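Local coordinates for protein 3-ketosteroid-delta4-5alpha-dehydrogenase (Rhodococcus jostii, PDB 4AT2) that probably catalyses the FAD-dependent 4,5-dehydrogenation of 3-keto-5alpha-steroids in steroid catabolism, at residues E157-E170 / P181-T195. Residues are numbered along the deposited sequence; the frame is centred on the assembly and turned at random.
Sequences EPPFDDGLMYSGGE and PAPRGHVPQMDGKRT
L164 and M165 pair with H186 and G185 in a short antiparallel ladder of the FAD binding domain, and loop contacts extend the contact at both ends. M165 and G185 form the hydrogen-bonded pair: M165 N to G185 O and G185 N to M165 O are both 3.0 Å. Next to the ladder, V187 N also bonds G163 O (2.7 Å). L164 and H186 are the non-hydrogen-bonded pair. L164 CD1 makes a CH-pi contact over one face of the H186 ring; chi1 of -171°, with CG opposite the backbone N, sends the branch alongside the imidazole. H186 ND1 donates in its ring plane to R184 O and NE2 bonds T93 OG1, so both ring nitrogens are held. Beyond the ladder, the Y166 ring lies against P183, whose CB sits 3.8 Å from the ring centroid, almost on the normal. The phenol OH reaches P181 CB. A serine in place of Y166 would probably leave one side of P183 without its aromatic cover and open a gap beside P181. Water 4 links S167 OG and E170 OE2 to R184 N. S167 OG also bonds S488 O, and E170 OE2 bonds Y88 OH. At the other end, Q189 NE2 gives D161 OD2 a straight bond (172°) from above the carboxylate plane; D161 OD1 is bridged to K147. K193 NZ bonds weakly to F160 O. T195 OG1 donates to the syn lone pair of E157 OE2 at 2.6 Å. E157 touches the bound androstenedione and T195 the FAD, so this bond joins the two ligand pockets. Strand 185-186 lies between 164-165 and 87-88. Helix 94-98 packs on L164 and H186, while helix 105-115 meets E170 and R184.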
loop_
_atom_site.group_PDB
_atom_site.type_symbol
_atom_site.label_atom_id
_atom_site.label_comp_id
_atom_site.label_asym_id
_atom_site.label_seq_id
_atom_site.Cartn_x
_atom_site.Cartn_y
_atom_site.Cartn_z
ATOM N N GLU A 157 -15.621 9.010 20.631
ATOM C CA GLU A 157 -15.503 8.281 21.898
ATOM C C GLU A 157 -16.718 8.550 22.794
ATOM O O GLU A 157 -17.507 9.456 22.517
ATOM C CB GLU A 157 -14.192 8.622 22.625
ATOM C CG GLU A 157 -13.821 10.086 22.678
ATOM C CD GLU A 157 -12.413 10.306 23.221
ATOM O OE1 GLU A 157 -12.181 10.011 24.415
ATOM O OE2 GLU A 157 -11.536 10.774 22.461
ATOM N N PRO A 158 -16.896 7.744 23.856
ATOM C CA PRO A 158 -18.029 8.012 24.740
ATOM C C PRO A 158 -17.820 9.379 25.411
ATOM O O PRO A 158 -16.717 9.637 25.900
ATOM C CB PRO A 158 -17.944 6.875 25.770
ATOM C CG PRO A 158 -17.105 5.819 25.130
ATOM C CD PRO A 158 -16.112 6.577 24.302
ATOM N N PRO A 159 -18.835 10.260 25.378
ATOM C CA PRO A 159 -18.733 11.566 26.053
ATOM C C PRO A 159 -18.613 11.432 27.564
ATOM O O PRO A 159 -18.042 12.310 28.219
ATOM C CB PRO A 159 -20.052 12.260 25.699
ATOM C CG PRO A 159 -20.959 11.181 25.221
ATOM C CD PRO A 159 -20.057 10.178 24.558
ATOM N N PHE A 160 -19.142 10.335 28.099
ATOM C CA PHE A 160 -19.114 10.082 29.531
ATOM C C PHE A 160 -18.244 8.854 29.818
ATOM O O PHE A 160 -17.418 8.461 28.985
ATOM C CB PHE A 160 -20.551 9.945 30.058
ATOM C CG PHE A 160 -21.476 11.041 29.580
ATOM C CD1 PHE A 160 -21.272 12.367 29.976
ATOM C CD2 PHE A 160 -22.547 10.759 28.731
ATOM C CE1 PHE A 160 -22.117 13.383 29.533
ATOM C CE2 PHE A 160 -23.398 11.771 28.290
ATOM C CZ PHE A 160 -23.181 13.082 28.691
ATOM N N ASP A 161 -18.412 8.242 30.983
ATOM C CA ASP A 161 -17.521 7.148 31.364
ATOM C C ASP A 161 -18.059 5.774 30.966
ATOM O O ASP A 161 -17.728 4.781 31.598
ATOM C CB ASP A 161 -17.180 7.203 32.870
ATOM C CG ASP A 161 -18.401 7.037 33.763
ATOM O OD1 ASP A 161 -19.534 7.199 33.267
ATOM O OD2 ASP A 161 -18.220 6.749 34.977
ATOM N N ASP A 162 -18.881 5.724 29.917
ATOM C CA ASP A 162 -19.444 4.453 29.452
ATOM C C ASP A 162 -18.371 3.505 28.938
ATOM O O ASP A 162 -17.320 3.934 28.442
ATOM C CB ASP A 162 -20.523 4.695 28.403
ATOM C CG ASP A 162 -21.696 5.457 28.974
ATOM O OD1 ASP A 162 -22.329 4.954 29.928
ATOM O OD2 ASP A 162 -21.965 6.574 28.500
ATOM N N GLY A 163 -18.628 2.210 29.086
ATOM C CA GLY A 163 -17.621 1.205 28.781
ATOM C C GLY A 163 -17.710 0.544 27.420
ATOM O O GLY A 163 -16.769 -0.117 26.996
ATOM N N LEU A 164 -18.836 0.703 26.728
ATOM C CA LEU A 164 -19.014 0.005 25.450
ATOM C C LEU A 164 -19.599 0.919 24.379
ATOM O O LEU A 164 -20.507 1.713 24.651
ATOM C CB LEU A 164 -19.884 -1.255 25.646
ATOM C CG LEU A 164 -20.038 -2.251 24.486
ATOM C CD1 LEU A 164 -18.736 -2.987 24.195
ATOM C CD2 LEU A 164 -21.130 -3.253 24.836
ATOM N N MET A 165 -19.058 0.812 23.168
ATOM C CA MET A 165 -19.479 1.668 22.055
ATOM C C MET A 165 -19.100 0.981 20.753
ATOM O O MET A 165 -18.097 0.275 20.706
ATOM C CB MET A 165 -18.771 3.024 22.172
ATOM C CG MET A 165 -19.217 4.081 21.181
ATOM S SD MET A 165 -18.405 5.654 21.560
ATOM C CE MET A 165 -18.745 6.560 20.057
ATOM N N TYR A 166 -19.912 1.159 19.712
ATOM C CA TYR A 166 -19.496 0.758 18.365
ATOM C C TYR A 166 -18.272 1.555 17.963
ATOM O O TYR A 166 -18.201 2.760 18.208
ATOM C CB TYR A 166 -20.609 0.976 17.332
ATOM C CG TYR A 166 -21.646 -0.127 17.324
ATOM C CD1 TYR A 166 -21.380 -1.350 16.696
ATOM C CD2 TYR A 166 -22.890 0.047 17.946
ATOM C CE1 TYR A 166 -22.326 -2.370 16.675
ATOM C CE2 TYR A 166 -23.842 -0.970 17.934
ATOM C CZ TYR A 166 -23.554 -2.170 17.300
ATOM O OH TYR A 166 -24.490 -3.189 17.289
ATOM N N SER A 167 -17.306 0.886 17.334
ATOM C CA SER A 167 -16.016 1.534 17.071
ATOM C C SER A 167 -15.385 1.157 15.726
ATOM O O SER A 167 -14.254 1.568 15.437
ATOM C CB SER A 167 -15.039 1.255 18.241
ATOM O OG SER A 167 -14.547 -0.079 18.217
ATOM N N GLY A 168 -16.104 0.382 14.916
ATOM C CA GLY A 168 -15.543 -0.111 13.655
ATOM C C GLY A 168 -16.458 -0.101 12.442
ATOM O O GLY A 168 -16.068 -0.585 11.375
ATOM N N GLY A 169 -17.665 0.439 12.591
ATOM C CA GLY A 169 -18.641 0.426 11.493
ATOM C C GLY A 169 -19.434 -0.873 11.430
ATOM O O GLY A 169 -20.019 -1.202 10.395
ATOM N N GLU A 170 -19.471 -1.606 12.542
ATOM C CA GLU A 170 -20.168 -2.902 12.605
ATOM C C GLU A 170 -21.663 -2.741 12.352
ATOM O O GLU A 170 -22.307 -3.650 11.829
ATOM C CB GLU A 170 -19.992 -3.572 13.974
ATOM C CG GLU A 170 -18.561 -3.937 14.347
ATOM C CD GLU A 170 -17.785 -2.786 14.988
ATOM O OE1 GLU A 170 -18.275 -1.638 15.045
ATOM O OE2 GLU A 170 -16.653 -3.044 15.438
ATOM N N PRO A 181 -24.197 -7.064 13.605
ATOM C CA PRO A 181 -23.603 -5.954 14.361
ATOM C C PRO A 181 -23.474 -6.252 15.851
ATOM O O PRO A 181 -24.412 -6.755 16.473
ATOM C CB PRO A 181 -24.605 -4.816 14.154
ATOM C CG PRO A 181 -25.200 -5.106 12.809
ATOM C CD PRO A 181 -25.324 -6.608 12.767
ATOM N N ALA A 182 -22.298 -5.967 16.393
ATOM C CA ALA A 182 -22.065 -6.052 17.825
ATOM C C ALA A 182 -21.000 -5.013 18.132
ATOM O O ALA A 182 -20.000 -4.921 17.420
ATOM C CB ALA A 182 -21.577 -7.443 18.223
ATOM N N PRO A 183 -21.217 -4.211 19.179
ATOM C CA PRO A 183 -20.227 -3.218 19.570
ATOM C C PRO A 183 -19.069 -3.903 20.266
ATOM O O PRO A 183 -19.290 -4.786 21.104
ATOM C CB PRO A 183 -21.012 -2.311 20.527
ATOM C CG PRO A 183 -22.041 -3.218 21.131
ATOM C CD PRO A 183 -22.432 -4.163 20.017
ATOM N N ARG A 184 -17.849 -3.486 19.927
ATOM C CA ARG A 184 -16.650 -4.124 20.461
ATOM C C ARG A 184 -15.665 -3.106 21.024
ATOM O O ARG A 184 -14.594 -3.473 21.480
ATOM C CB ARG A 184 -15.996 -4.984 19.372
ATOM C CG ARG A 184 -16.917 -6.123 18.931
ATOM C CD ARG A 184 -16.236 -7.152 18.044
ATOM N NE ARG A 184 -17.263 -8.068 17.543
ATOM C CZ ARG A 184 -17.832 -7.969 16.344
ATOM N NH1 ARG A 184 -17.447 -7.031 15.476
ATOM N NH2 ARG A 184 -18.792 -8.826 16.009
ATOM N N GLY A 185 -16.025 -1.824 20.995
ATOM C CA GLY A 185 -15.166 -0.811 21.608
ATOM C C GLY A 185 -15.342 -0.810 23.123
ATOM O O GLY A 185 -16.298 -0.215 23.634
ATOM N N HIS A 186 -14.431 -1.481 23.834
ATOM C CA HIS A 186 -14.449 -1.529 25.308
ATOM C C HIS A 186 -13.566 -0.442 25.844
ATOM O O HIS A 186 -12.401 -0.368 25.477
ATOM C CB HIS A 186 -13.968 -2.888 25.807
ATOM C CG HIS A 186 -14.927 -4.020 25.518
ATOM N ND1 HIS A 186 -15.265 -4.399 24.262
ATOM C CD2 HIS A 186 -15.607 -4.868 26.382
ATOM C CE1 HIS A 186 -16.114 -5.441 24.336
ATOM N NE2 HIS A 186 -16.321 -5.724 25.636
ATOM N N VAL A 187 -14.103 0.412 26.711
ATOM C CA VAL A 187 -13.381 1.631 27.117
ATOM C C VAL A 187 -13.260 1.664 28.633
ATOM O O VAL A 187 -14.271 1.620 29.326
ATOM C CB VAL A 187 -14.106 2.904 26.610
ATOM C CG1 VAL A 187 -13.297 4.169 26.913
ATOM C CG2 VAL A 187 -14.370 2.795 25.111
ATOM N N PRO A 188 -12.027 1.721 29.159
ATOM C CA PRO A 188 -11.893 1.746 30.616
ATOM C C PRO A 188 -12.589 2.949 31.251
ATOM O O PRO A 188 -12.687 4.012 30.638
ATOM C CB PRO A 188 -10.377 1.815 30.824
ATOM C CG PRO A 188 -9.824 1.112 29.631
ATOM C CD PRO A 188 -10.717 1.540 28.501
ATOM N N GLN A 189 -13.067 2.759 32.476
ATOM C CA GLN A 189 -13.831 3.775 33.185
ATOM C C GLN A 189 -12.883 4.830 33.736
ATOM O O GLN A 189 -11.964 4.520 34.497
ATOM C CB GLN A 189 -14.643 3.135 34.316
ATOM C CG GLN A 189 -15.657 4.068 34.969
ATOM C CD GLN A 189 -16.466 3.383 36.059
ATOM O OE1 GLN A 189 -16.130 2.281 36.509
ATOM N NE2 GLN A 189 -17.544 4.032 36.484
ATOM N N MET A 190 -13.123 6.073 33.336
ATOM C CA MET A 190 -12.278 7.195 33.703
ATOM C C MET A 190 -13.061 8.494 33.559
ATOM O O MET A 190 -13.814 8.665 32.599
ATOM C CB MET A 190 -11.052 7.226 32.795
ATOM C CG MET A 190 -10.013 8.262 33.162
ATOM S SD MET A 190 -8.609 8.127 32.047
ATOM C CE MET A 190 -7.777 9.682 32.392
ATOM N N ASP A 191 -12.885 9.395 34.524
ATOM C CA ASP A 191 -13.465 10.738 34.446
ATOM C C ASP A 191 -12.473 11.755 33.879
ATOM O O ASP A 191 -11.255 11.626 34.065
ATOM C CB ASP A 191 -13.951 11.194 35.822
ATOM C CG ASP A 191 -15.124 10.369 36.329
ATOM O OD1 ASP A 191 -16.092 10.160 35.562
ATOM O OD2 ASP A 191 -15.075 9.936 37.500
ATOM N N GLY A 192 -13.007 12.765 33.193
ATOM C CA GLY A 192 -12.198 13.841 32.623
ATOM C C GLY A 192 -11.151 13.354 31.640
ATOM O O GLY A 192 -9.997 13.780 31.699
ATOM N N LYS A 193 -11.556 12.453 30.744
ATOM C CA LYS A 193 -10.659 11.900 29.724
ATOM C C LYS A 193 -10.271 12.984 28.719
ATOM O O LYS A 193 -11.138 13.673 28.174
ATOM C CB LYS A 193 -11.309 10.710 29.001
ATOM C CG LYS A 193 -11.676 9.536 29.905
ATOM C CD LYS A 193 -12.368 8.415 29.133
ATOM C CE LYS A 193 -13.830 8.734 28.839
ATOM N NZ LYS A 193 -14.431 7.797 27.845
ATOM N N ARG A 194 -8.966 13.144 28.496
ATOM C CA ARG A 194 -8.455 14.150 27.559
ATOM C C ARG A 194 -7.489 13.526 26.554
ATOM O O ARG A 194 -6.276 13.462 26.794
ATOM C CB ARG A 194 -7.793 15.324 28.302
ATOM C CG ARG A 194 -8.679 15.974 29.354
ATOM C CD ARG A 194 -8.142 17.317 29.824
ATOM N NE ARG A 194 -8.733 17.710 31.108
ATOM C CZ ARG A 194 -9.962 18.204 31.266
ATOM N NH1 ARG A 194 -10.765 18.381 30.221
ATOM N NH2 ARG A 194 -10.392 18.522 32.480
ATOM N N THR A 195 -8.046 13.062 25.435
ATOM C CA THR A 195 -7.273 12.415 24.370
ATOM C C THR A 195 -6.144 13.341 23.898
ATOM O O THR A 195 -6.375 14.517 23.597
ATOM C CB THR A 195 -8.188 11.990 23.194
ATOM O OG1 THR A 195 -9.217 11.118 23.681
ATOM C CG2 THR A 195 -7.404 11.257 22.113
HETATM O O HOH W 1 -12.840 7.533 25.604
HETATM O O HOH W 2 -16.017 2.439 31.324
HETATM O O HOH W 3 -14.980 5.515 29.540
HETATM O O HOH W 4 -16.708 -1.851 17.899
#